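Local coordinates for protein interleukin 22 (Danio rerio, PDB 4O6K) that probably acts as a secreted helical cytokine of the interleukin-10 family in zebrafish immunity, signalling through cell-surface receptors like its human counterpart, at residues 7-13 and 134-138; 16-20 and 127-131; 57-62 and 107-111. All blocks are in the same frame, centred on the assembly; numbering follows the deposited sequence.

Contact 1 (7-13 and 134-138); sequences LDSSATW and YHYLF
Leu7 and Trp13 hold the ring of Tyr134 between them, the leucine over a face and the tryptophan at an edge. The methyl CD2 of Leu7 stands above the middle of the phenol ring in a CH-pi contact, 3.4 Å from its centroid and only 9° off the ring normal. A branched aliphatic residue suits this place, because one methyl can cover the tyrosine face while also reaching the CB atoms of Leu137 and Phe138. Tyr134 in turn points its own edge at Trp13: CD2 lies over the indole face, 3.6 Å from Trp13 CE2, and the two planes meet at 77° in a T-shaped pair. The indole repeats the gesture toward Phe138. Its edge atom CZ2 comes within 3.5 Å of Phe138 CD2, an offset edge-to-face pair with centroids 5.7 Å apart. A chi1 of -173° swings the Phe138 ring away from its own N-H and out toward the N-terminal segment, where its edge meets the carbonyl oxygen of Leu7 at 3.3 Å from CD2.

That same oxygen receives the indole N-H, with Trp13 NE1 3.0 Å from Leu7 O and the donor above the carbonyl plane. Tryptophan thus offers a broad apolar surface and a donor that ties the chain before helix 10-24 back onto the helix. The hydroxyl of Tyr134 is hydrogen-bonded to the carbonyl of Pro6, so the phenol also grips this N-terminal chain. Behind the cluster, Leu83 and Leu90 of helix 76-93 pack on Tyr134 and Leu137. Together Trp13, Tyr134 and Phe138 form an aromatic cluster joining the first and last long helices, within the all-helical fold of interleukin-10-family cytokines.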
loop_
_atom_site.group_PDB
_atom_site.type_symbol
_atom_site.label_atom_id
_atom_site.label_comp_id
_atom_site.label_asym_id
_atom_site.label_seq_id
_atom_site.Cartn_x
_atom_site.Cartn_y
_atom_site.Cartn_z
ATOM N N LEU A 7 -9.831 -5.452 5.389
ATOM C CA LEU A 7 -9.950 -5.396 3.935
ATOM C C LEU A 7 -11.409 -5.532 3.506
ATOM O O LEU A 7 -11.760 -5.241 2.362
ATOM C CB LEU A 7 -9.089 -6.481 3.285
ATOM C CG LEU A 7 -7.612 -6.118 3.096
ATOM C CD1 LEU A 7 -6.749 -7.344 2.884
ATOM C CD2 LEU A 7 -7.470 -5.188 1.907
ATOM N N ASP A 8 -12.254 -5.979 4.430
ATOM C CA ASP A 8 -13.684 -6.085 4.173
ATOM C C ASP A 8 -14.449 -4.935 4.828
ATOM O O ASP A 8 -15.678 -4.937 4.858
ATOM C CB ASP A 8 -14.225 -7.430 4.660
ATOM C CG ASP A 8 -13.860 -8.573 3.730
ATOM O OD1 ASP A 8 -13.942 -8.384 2.499
ATOM O OD2 ASP A 8 -13.493 -9.660 4.226
ATOM N N SER A 9 -13.717 -3.956 5.347
ATOM C CA SER A 9 -14.326 -2.785 5.971
ATOM C C SER A 9 -14.467 -1.638 4.972
ATOM O O SER A 9 -13.471 -1.060 4.538
ATOM C CB SER A 9 -13.515 -2.326 7.182
ATOM O OG SER A 9 -13.971 -1.065 7.641
ATOM N N SER A 10 -15.706 -1.315 4.612
ATOM C CA SER A 10 -15.978 -0.243 3.658
ATOM C C SER A 10 -15.506 1.114 4.177
ATOM O O SER A 10 -15.192 2.009 3.392
ATOM C CB SER A 10 -17.471 -0.184 3.329
ATOM O OG SER A 10 -18.238 0.098 4.486
ATOM N N ALA A 11 -15.465 1.261 5.499
ATOM C CA ALA A 11 -14.959 2.478 6.126
ATOM C C ALA A 11 -13.506 2.753 5.741
ATOM O O ALA A 11 -13.130 3.897 5.489
ATOM C CB ALA A 11 -15.095 2.388 7.639
ATOM N N THR A 12 -12.694 1.701 5.701
ATOM C CA THR A 12 -11.294 1.832 5.311
ATOM C C THR A 12 -11.161 2.217 3.843
ATOM O O THR A 12 -10.353 3.076 3.490
ATOM C CB THR A 12 -10.505 0.531 5.553
ATOM O OG1 THR A 12 -11.085 -0.534 4.790
ATOM C CG2 THR A 12 -10.526 0.163 7.022
ATOM N N TRP A 13 -11.956 1.569 2.996
ATOM C CA TRP A 13 -11.985 1.876 1.569
ATOM C C TRP A 13 -12.299 3.349 1.318
ATOM O O TRP A 13 -11.631 4.008 0.520
ATOM C CB TRP A 13 -13.015 1.000 0.854
ATOM C CG TRP A 13 -12.573 -0.420 0.650
ATOM C CD1 TRP A 13 -12.907 -1.499 1.417
ATOM C CD2 TRP A 13 -11.711 -0.913 -0.383
ATOM N NE1 TRP A 13 -12.313 -2.634 0.920
ATOM C CE2 TRP A 13 -11.572 -2.302 -0.183
ATOM C CE3 TRP A 13 -11.046 -0.317 -1.459
ATOM C CZ2 TRP A 13 -10.795 -3.102 -1.018
ATOM C CZ3 TRP A 13 -10.275 -1.114 -2.288
ATOM C CH2 TRP A 13 -10.156 -2.491 -2.062
ATOM N N TYR A 134 -4.307 -1.541 -1.717
ATOM C CA TYR A 134 -5.354 -2.193 -0.939
ATOM C C TYR A 134 -6.157 -3.149 -1.812
ATOM O O TYR A 134 -6.544 -4.235 -1.380
ATOM C CB TYR A 134 -6.279 -1.142 -0.325
ATOM C CG TYR A 134 -6.876 -1.521 1.009
ATOM C CD1 TYR A 134 -6.072 -1.698 2.126
ATOM C CD2 TYR A 134 -8.250 -1.666 1.160
ATOM C CE1 TYR A 134 -6.616 -2.030 3.351
ATOM C CE2 TYR A 134 -8.803 -1.995 2.383
ATOM C CZ TYR A 134 -7.979 -2.176 3.474
ATOM O OH TYR A 134 -8.519 -2.505 4.696
ATOM N N HIS A 135 -6.397 -2.724 -3.048
ATOM C CA HIS A 135 -7.085 -3.534 -4.044
ATOM C C HIS A 135 -6.288 -4.787 -4.402
ATOM O O HIS A 135 -6.854 -5.871 -4.549
ATOM C CB HIS A 135 -7.350 -2.687 -5.293
ATOM C CG HIS A 135 -7.417 -3.473 -6.563
ATOM N ND1 HIS A 135 -8.292 -4.521 -6.753
ATOM C CD2 HIS A 135 -6.714 -3.358 -7.715
ATOM C CE1 HIS A 135 -8.123 -5.019 -7.964
ATOM N NE2 HIS A 135 -7.171 -4.332 -8.569
ATOM N N TYR A 136 -4.976 -4.628 -4.544
ATOM C CA TYR A 136 -4.087 -5.754 -4.813
ATOM C C TYR A 136 -4.149 -6.777 -3.685
ATOM O O TYR A 136 -4.252 -7.981 -3.924
ATOM C CB TYR A 136 -2.649 -5.271 -5.010
ATOM C CG TYR A 136 -2.432 -4.496 -6.292
ATOM C CD1 TYR A 136 -3.429 -4.414 -7.257
ATOM C CD2 TYR A 136 -1.228 -3.848 -6.536
ATOM C CE1 TYR A 136 -3.233 -3.709 -8.428
ATOM C CE2 TYR A 136 -1.024 -3.140 -7.704
ATOM C CZ TYR A 136 -2.029 -3.074 -8.646
ATOM O OH TYR A 136 -1.830 -2.369 -9.810
ATOM N N LEU A 137 -4.079 -6.281 -2.454
ATOM C CA LEU A 137 -4.181 -7.119 -1.267
ATOM C C LEU A 137 -5.534 -7.818 -1.201
ATOM O O LEU A 137 -5.608 -9.016 -0.937
ATOM C CB LEU A 137 -3.956 -6.284 -0.006
ATOM C CG LEU A 137 -2.543 -5.723 0.148
ATOM C CD1 LEU A 137 -2.505 -4.639 1.211
ATOM C CD2 LEU A 137 -1.568 -6.840 0.481
ATOM N N PHE A 138 -6.599 -7.059 -1.437
ATOM C CA PHE A 138 -7.957 -7.595 -1.411
ATOM C C PHE A 138 -8.103 -8.817 -2.315
ATOM O O PHE A 138 -8.651 -9.836 -1.906
ATOM C CB PHE A 138 -8.961 -6.514 -1.828
ATOM C CG PHE A 138 -10.404 -6.920 -1.672
ATOM C CD1 PHE A 138 -11.054 -7.631 -2.669
ATOM C CD2 PHE A 138 -11.111 -6.582 -0.530
ATOM C CE1 PHE A 138 -12.378 -7.998 -2.530
ATOM C CE2 PHE A 138 -12.436 -6.948 -0.386
ATOM C CZ PHE A 138 -13.069 -7.656 -1.388
#

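Contact 2 (16-20 and 127-131); sequences LAAMT and IGETN
With OG1 of Thr130 turned beside the backbone N (chi1 -45°), its methyl CG2 takes the position opposite the N and faces Leu16, whose CD2 lies 3.7 Å from it; the two side chains cross at about a right angle. A second torsion, chi3 of Met19 (109°), bends the thioether so that CE presses on Ile127 CG2 at a tight 3.5 Å. Methionine's flexible chain suits this turn into the apolar layer, to which Tyr73 and Met75 also contribute; beta-branched Ile127 presents a firm methyl to it. Asn131 lays its amide beside helix 10-24, with CG 4.1 Å from Leu16 CB and OD1 near Ala17.

Thr20 supplies the polar side of the contact. Its OG1 lies 3.0 Å from Gly128 O and donates to a water, which in turn donates to Ile127 O and accepts a weak bond from Asn131 N. Gly128 brings its backbone near Thr20, the CA atoms being 4.1 Å apart. Thr130 OG1 also donates to Ile127 O, at 2.7 Å, and Thr130 N reaches that oxygen from the same face of its plane.

Ile127 O therefore serves two protein donors and the water at the break between helix 119-128 and helix 130-140. Threonine suits position 130, where its hydroxyl serves Ile127 O and its methyl packs on Leu16; at Thr20 it is the hydroxyl that does the work. The chemistry implies a contact with two characters: methyl groups meet on the buried side, while a bridging water lets Thr20 share in satisfying backbone groups where helical hydrogen bonding is interrupted.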
loop_
_atom_site.group_PDB
_atom_site.type_symbol
_atom_site.label_atom_id
_atom_site.label_comp_id
_atom_site.label_asym_id
_atom_site.label_seq_id
_atom_site.Cartn_x
_atom_site.Cartn_y
_atom_site.Cartn_z
ATOM N N LEU A 16 -9.392 5.557 2.232
ATOM C CA LEU A 16 -8.366 5.448 1.201
ATOM C C LEU A 16 -8.741 6.233 -0.050
ATOM O O LEU A 16 -7.888 6.861 -0.679
ATOM C CB LEU A 16 -8.118 3.982 0.853
ATOM C CG LEU A 16 -7.439 3.188 1.968
ATOM C CD1 LEU A 16 -7.434 1.715 1.645
ATOM C CD2 LEU A 16 -6.023 3.692 2.184
ATOM N N ALA A 17 -10.019 6.185 -0.410
ATOM C CA ALA A 17 -10.531 6.969 -1.528
ATOM C C ALA A 17 -10.405 8.459 -1.229
ATOM O O ALA A 17 -10.066 9.253 -2.107
ATOM C CB ALA A 17 -11.975 6.603 -1.820
ATOM N N ALA A 18 -10.755 8.825 -0.016
ATOM C CA ALA A 18 -10.593 10.176 0.468
ATOM C C ALA A 18 -9.116 10.602 0.328
ATOM O O ALA A 18 -8.842 11.625 -0.195
ATOM C CB ALA A 18 -11.110 10.310 1.893
ATOM N N MET A 19 -8.200 9.768 0.774
ATOM C CA MET A 19 -6.801 10.076 0.667
ATOM C C MET A 19 -6.386 10.323 -0.769
ATOM O O MET A 19 -5.727 11.257 -1.023
ATOM C CB MET A 19 -5.906 8.991 1.246
ATOM C CG MET A 19 -5.701 9.020 2.720
ATOM S SD MET A 19 -4.340 7.936 3.053
ATOM C CE MET A 19 -3.180 9.130 3.462
ATOM N N THR A 20 -6.808 9.463 -1.665
ATOM C CA THR A 20 -6.530 9.551 -3.075
ATOM C C THR A 20 -7.012 10.837 -3.704
ATOM O O THR A 20 -6.280 11.484 -4.363
ATOM C CB THR A 20 -7.084 8.330 -3.848
ATOM O OG1 THR A 20 -6.439 7.155 -3.392
ATOM C CG2 THR A 20 -6.840 8.462 -5.276
ATOM N N ILE A 127 0.946 8.062 -1.656
ATOM C CA ILE A 127 -0.264 8.118 -0.839
ATOM C C ILE A 127 -1.513 7.909 -1.691
ATOM O O ILE A 127 -2.421 7.165 -1.313
ATOM C CB ILE A 127 -0.366 9.465 -0.085
ATOM C CG1 ILE A 127 0.505 9.435 1.172
ATOM C CG2 ILE A 127 -1.800 9.763 0.312
ATOM C CD1 ILE A 127 0.717 10.793 1.801
ATOM N N GLY A 128 -1.540 8.550 -2.854
ATOM C CA GLY A 128 -2.649 8.412 -3.779
ATOM C C GLY A 128 -2.768 7.012 -4.350
ATOM O O GLY A 128 -3.822 6.624 -4.853
ATOM N N GLU A 129 -1.682 6.250 -4.277
ATOM C CA GLU A 129 -1.662 4.894 -4.809
ATOM C C GLU A 129 -1.998 3.841 -3.754
ATOM O O GLU A 129 -2.084 2.656 -4.066
ATOM C CB GLU A 129 -0.290 4.593 -5.419
ATOM C CG GLU A 129 0.081 5.497 -6.584
ATOM C CD GLU A 129 1.381 5.089 -7.249
ATOM O OE1 GLU A 129 1.752 3.902 -7.151
ATOM O OE2 GLU A 129 2.033 5.954 -7.870
ATOM N N THR A 130 -2.199 4.277 -2.514
ATOM C CA THR A 130 -2.482 3.355 -1.415
ATOM C C THR A 130 -3.764 2.559 -1.655
ATOM O O THR A 130 -3.833 1.369 -1.346
ATOM C CB THR A 130 -2.602 4.095 -0.069
ATOM O OG1 THR A 130 -1.529 5.034 0.063
ATOM C CG2 THR A 130 -2.552 3.109 1.087
ATOM N N ASN A 131 -4.770 3.230 -2.206
ATOM C CA ASN A 131 -6.044 2.598 -2.531
ATOM C C ASN A 131 -5.842 1.425 -3.488
ATOM O O ASN A 131 -6.470 0.377 -3.339
ATOM C CB ASN A 131 -7.003 3.628 -3.137
ATOM C CG ASN A 131 -8.441 3.139 -3.192
ATOM O OD1 ASN A 131 -9.336 3.871 -3.612
ATOM N ND2 ASN A 131 -8.674 1.911 -2.744
HETATM O O HOH W 1 -5.038 5.736 -1.095
#

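Contact 3 (57-62 and 107-111); sequences YYVNHV and FKRNY
Tyr57 reaches from helix 47-62 to Phe107, Lys108 and Tyr111 of helix 102-117, two helices of the all-helical cytokine fold. The short segments run nearly parallel, at 18°, but their axes stay 12.5 Å apart, a gap that large aromatic residues are suited to bridge. Tyr57 is the principal bump. A chi1 of -162° extends the phenol away from its own helix into the hollow bounded by the three side chains: Lys108 CG covers one face, Tyr111 CD2 lies at the edge in plane, and Phe107 CE2 approaches CD2 of Tyr57 to 3.7 Å. His61, one turn on, covers the opposite face. Lysine suits the margin of this hollow, since its CG and CD can lie over the phenol while the chain beyond bends on. Replacing Tyr57 by alanine is likely to open a gap between the helices, leaving the Lys108 chain, the Tyr111 edge and the His61 ring without the phenol they pack on.

Phe107 is the answering bump. Its outer end enters between Tyr57, Tyr58 and Val62; the rings of Phe107 and Tyr58 are near parallel but slid apart, so they barely overlap. The hydroxyl of Tyr58 is hydrogen-bonded to the carbonyl of Ala126. Val62, compact and branched, fits against Tyr111, with CG2 over the ring face and 4.0 Å from Tyr111 CZ. The closest carbon approach of Phe107 is from CZ to Tyr58 CE1, at 3.4 Å.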
loop_
_atom_site.group_PDB
_atom_site.type_symbol
_atom_site.label_atom_id
_atom_site.label_comp_id
_atom_site.label_asym_id
_atom_site.label_seq_id
_atom_site.Cartn_x
_atom_site.Cartn_y
_atom_site.Cartn_z
ATOM N N TYR A 57 6.403 -1.292 3.869
ATOM C CA TYR A 57 7.174 -0.116 3.494
ATOM C C TYR A 57 6.306 1.137 3.520
ATOM O O TYR A 57 6.763 2.211 3.914
ATOM C CB TYR A 57 7.800 -0.305 2.113
ATOM C CG TYR A 57 8.941 0.644 1.829
ATOM C CD1 TYR A 57 10.236 0.339 2.228
ATOM C CD2 TYR A 57 8.726 1.844 1.167
ATOM C CE1 TYR A 57 11.286 1.200 1.974
ATOM C CE2 TYR A 57 9.770 2.714 0.907
ATOM C CZ TYR A 57 11.048 2.387 1.313
ATOM O OH TYR A 57 12.092 3.247 1.060
ATOM N N TYR A 58 5.056 0.990 3.089
ATOM C CA TYR A 58 4.085 2.081 3.115
ATOM C C TYR A 58 3.858 2.607 4.528
ATOM O O TYR A 58 3.839 3.816 4.754
ATOM C CB TYR A 58 2.753 1.625 2.516
ATOM C CG TYR A 58 2.480 2.152 1.127
ATOM C CD1 TYR A 58 3.095 1.594 0.014
ATOM C CD2 TYR A 58 1.600 3.208 0.927
ATOM C CE1 TYR A 58 2.842 2.074 -1.258
ATOM C CE2 TYR A 58 1.342 3.696 -0.339
ATOM C CZ TYR A 58 1.965 3.127 -1.428
ATOM O OH TYR A 58 1.710 3.611 -2.689
ATOM N N VAL A 59 3.680 1.689 5.472
ATOM C CA VAL A 59 3.422 2.051 6.860
ATOM C C VAL A 59 4.615 2.790 7.461
ATOM O O VAL A 59 4.450 3.764 8.195
ATOM C CB VAL A 59 3.103 0.802 7.710
ATOM C CG1 VAL A 59 3.028 1.157 9.188
ATOM C CG2 VAL A 59 1.800 0.167 7.247
ATOM N N ASN A 60 5.816 2.330 7.130
ATOM C CA ASN A 60 7.039 2.922 7.659
ATOM C C ASN A 60 7.430 4.248 7.004
ATOM O O ASN A 60 7.953 5.138 7.673
ATOM C CB ASN A 60 8.199 1.930 7.530
ATOM C CG ASN A 60 8.092 0.779 8.509
ATOM O OD1 ASN A 60 7.555 0.930 9.607
ATOM N ND2 ASN A 60 8.602 -0.382 8.117
ATOM N N HIS A 61 7.177 4.385 5.706
ATOM C CA HIS A 61 7.694 5.534 4.964
ATOM C C HIS A 61 6.622 6.474 4.423
ATOM O O HIS A 61 6.673 7.682 4.657
ATOM C CB HIS A 61 8.559 5.058 3.793
ATOM C CG HIS A 61 9.860 4.445 4.207
ATOM N ND1 HIS A 61 9.963 3.143 4.647
ATOM C CD2 HIS A 61 11.115 4.953 4.234
ATOM C CE1 HIS A 61 11.225 2.878 4.934
ATOM N NE2 HIS A 61 11.944 3.958 4.692
ATOM N N VAL A 62 5.653 5.924 3.698
ATOM C CA VAL A 62 4.711 6.755 2.960
ATOM C C VAL A 62 3.649 7.392 3.854
ATOM O O VAL A 62 3.326 8.571 3.701
ATOM C CB VAL A 62 4.009 5.931 1.859
ATOM C CG1 VAL A 62 3.008 6.785 1.102
ATOM C CG2 VAL A 62 5.040 5.341 0.906
ATOM N N PHE A 107 9.516 -0.862 -6.305
ATOM C CA PHE A 107 8.799 0.180 -5.637
ATOM C C PHE A 107 9.751 1.086 -4.863
ATOM O O PHE A 107 9.731 2.278 -5.013
ATOM C CB PHE A 107 7.714 -0.344 -4.735
ATOM C CG PHE A 107 7.065 0.729 -3.963
ATOM C CD1 PHE A 107 6.306 1.645 -4.595
ATOM C CD2 PHE A 107 7.282 0.865 -2.610
ATOM C CE1 PHE A 107 5.737 2.668 -3.915
ATOM C CE2 PHE A 107 6.719 1.883 -1.903
ATOM C CZ PHE A 107 5.947 2.794 -2.560
ATOM N N LYS A 108 10.555 0.464 -4.025
ATOM C CA LYS A 108 11.514 1.162 -3.242
ATOM C C LYS A 108 12.450 2.021 -4.076
ATOM O O LYS A 108 12.678 3.174 -3.791
ATOM C CB LYS A 108 12.292 0.149 -2.449
ATOM C CG LYS A 108 11.507 -0.531 -1.356
ATOM C CD LYS A 108 12.409 -0.994 -0.243
ATOM C CE LYS A 108 12.521 -2.496 -0.202
ATOM N NZ LYS A 108 12.392 -3.133 1.128
ATOM N N ARG A 109 12.943 1.416 -5.151
ATOM C CA ARG A 109 13.790 2.068 -6.123
ATOM C C ARG A 109 13.131 3.258 -6.758
ATOM O O ARG A 109 13.678 4.302 -6.759
ATOM C CB ARG A 109 14.244 1.084 -7.199
ATOM C CG ARG A 109 15.101 1.676 -8.294
ATOM C CD ARG A 109 15.828 0.612 -9.072
ATOM N NE ARG A 109 14.938 -0.167 -9.883
ATOM C CZ ARG A 109 14.605 -1.400 -9.627
ATOM N NH1 ARG A 109 15.070 -1.983 -8.576
ATOM N NH2 ARG A 109 13.798 -2.024 -10.408
ATOM N N ASN A 110 11.949 3.097 -7.288
ATOM C CA ASN A 110 11.174 4.154 -7.931
ATOM C C ASN A 110 10.730 5.241 -6.955
ATOM O O ASN A 110 10.664 6.417 -7.314
ATOM C CB ASN A 110 9.971 3.559 -8.665
ATOM C CG ASN A 110 10.383 2.739 -9.874
ATOM O OD1 ASN A 110 11.518 2.836 -10.344
ATOM N ND2 ASN A 110 9.464 1.932 -10.388
ATOM N N TYR A 111 10.422 4.844 -5.724
ATOM C CA TYR A 111 9.975 5.792 -4.711
ATOM C C TYR A 111 11.151 6.668 -4.307
ATOM O O TYR A 111 11.015 7.883 -4.165
ATOM C CB TYR A 111 9.395 5.068 -3.494
ATOM C CG TYR A 111 8.892 5.987 -2.403
ATOM C CD1 TYR A 111 7.775 6.788 -2.600
ATOM C CD2 TYR A 111 9.532 6.047 -1.171
ATOM C CE1 TYR A 111 7.311 7.627 -1.603
ATOM C CE2 TYR A 111 9.075 6.884 -0.169
ATOM C CZ TYR A 111 7.965 7.671 -0.390
ATOM O OH TYR A 111 7.508 8.502 0.605
#

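How the contacts relate
Contacts 1 and 2 share helix 10-24 and helix 130-140, contact 1 adding the chain before the first and contact 2 the residues that precede the second; their centres are about 11 Å apart. They touch where Leu16 CD1 packs 3.3 Å from Tyr134 CG and where the amide of Asn131 lies near Trp13. Contact 3 continues the packing through the chain: Tyr58 and Val62 meet Thr130 and Ile127 of contact 2, with Ile127 CG1 3.6 Å from Val62 CG1. Contacts 2 and 3 have centres about 14 Å apart, whereas contacts 1 and 3 lie on opposite sides of the chain's centre, about 8 Å apart at their nearest atoms. In sequence the three are nested, contact 3 innermost.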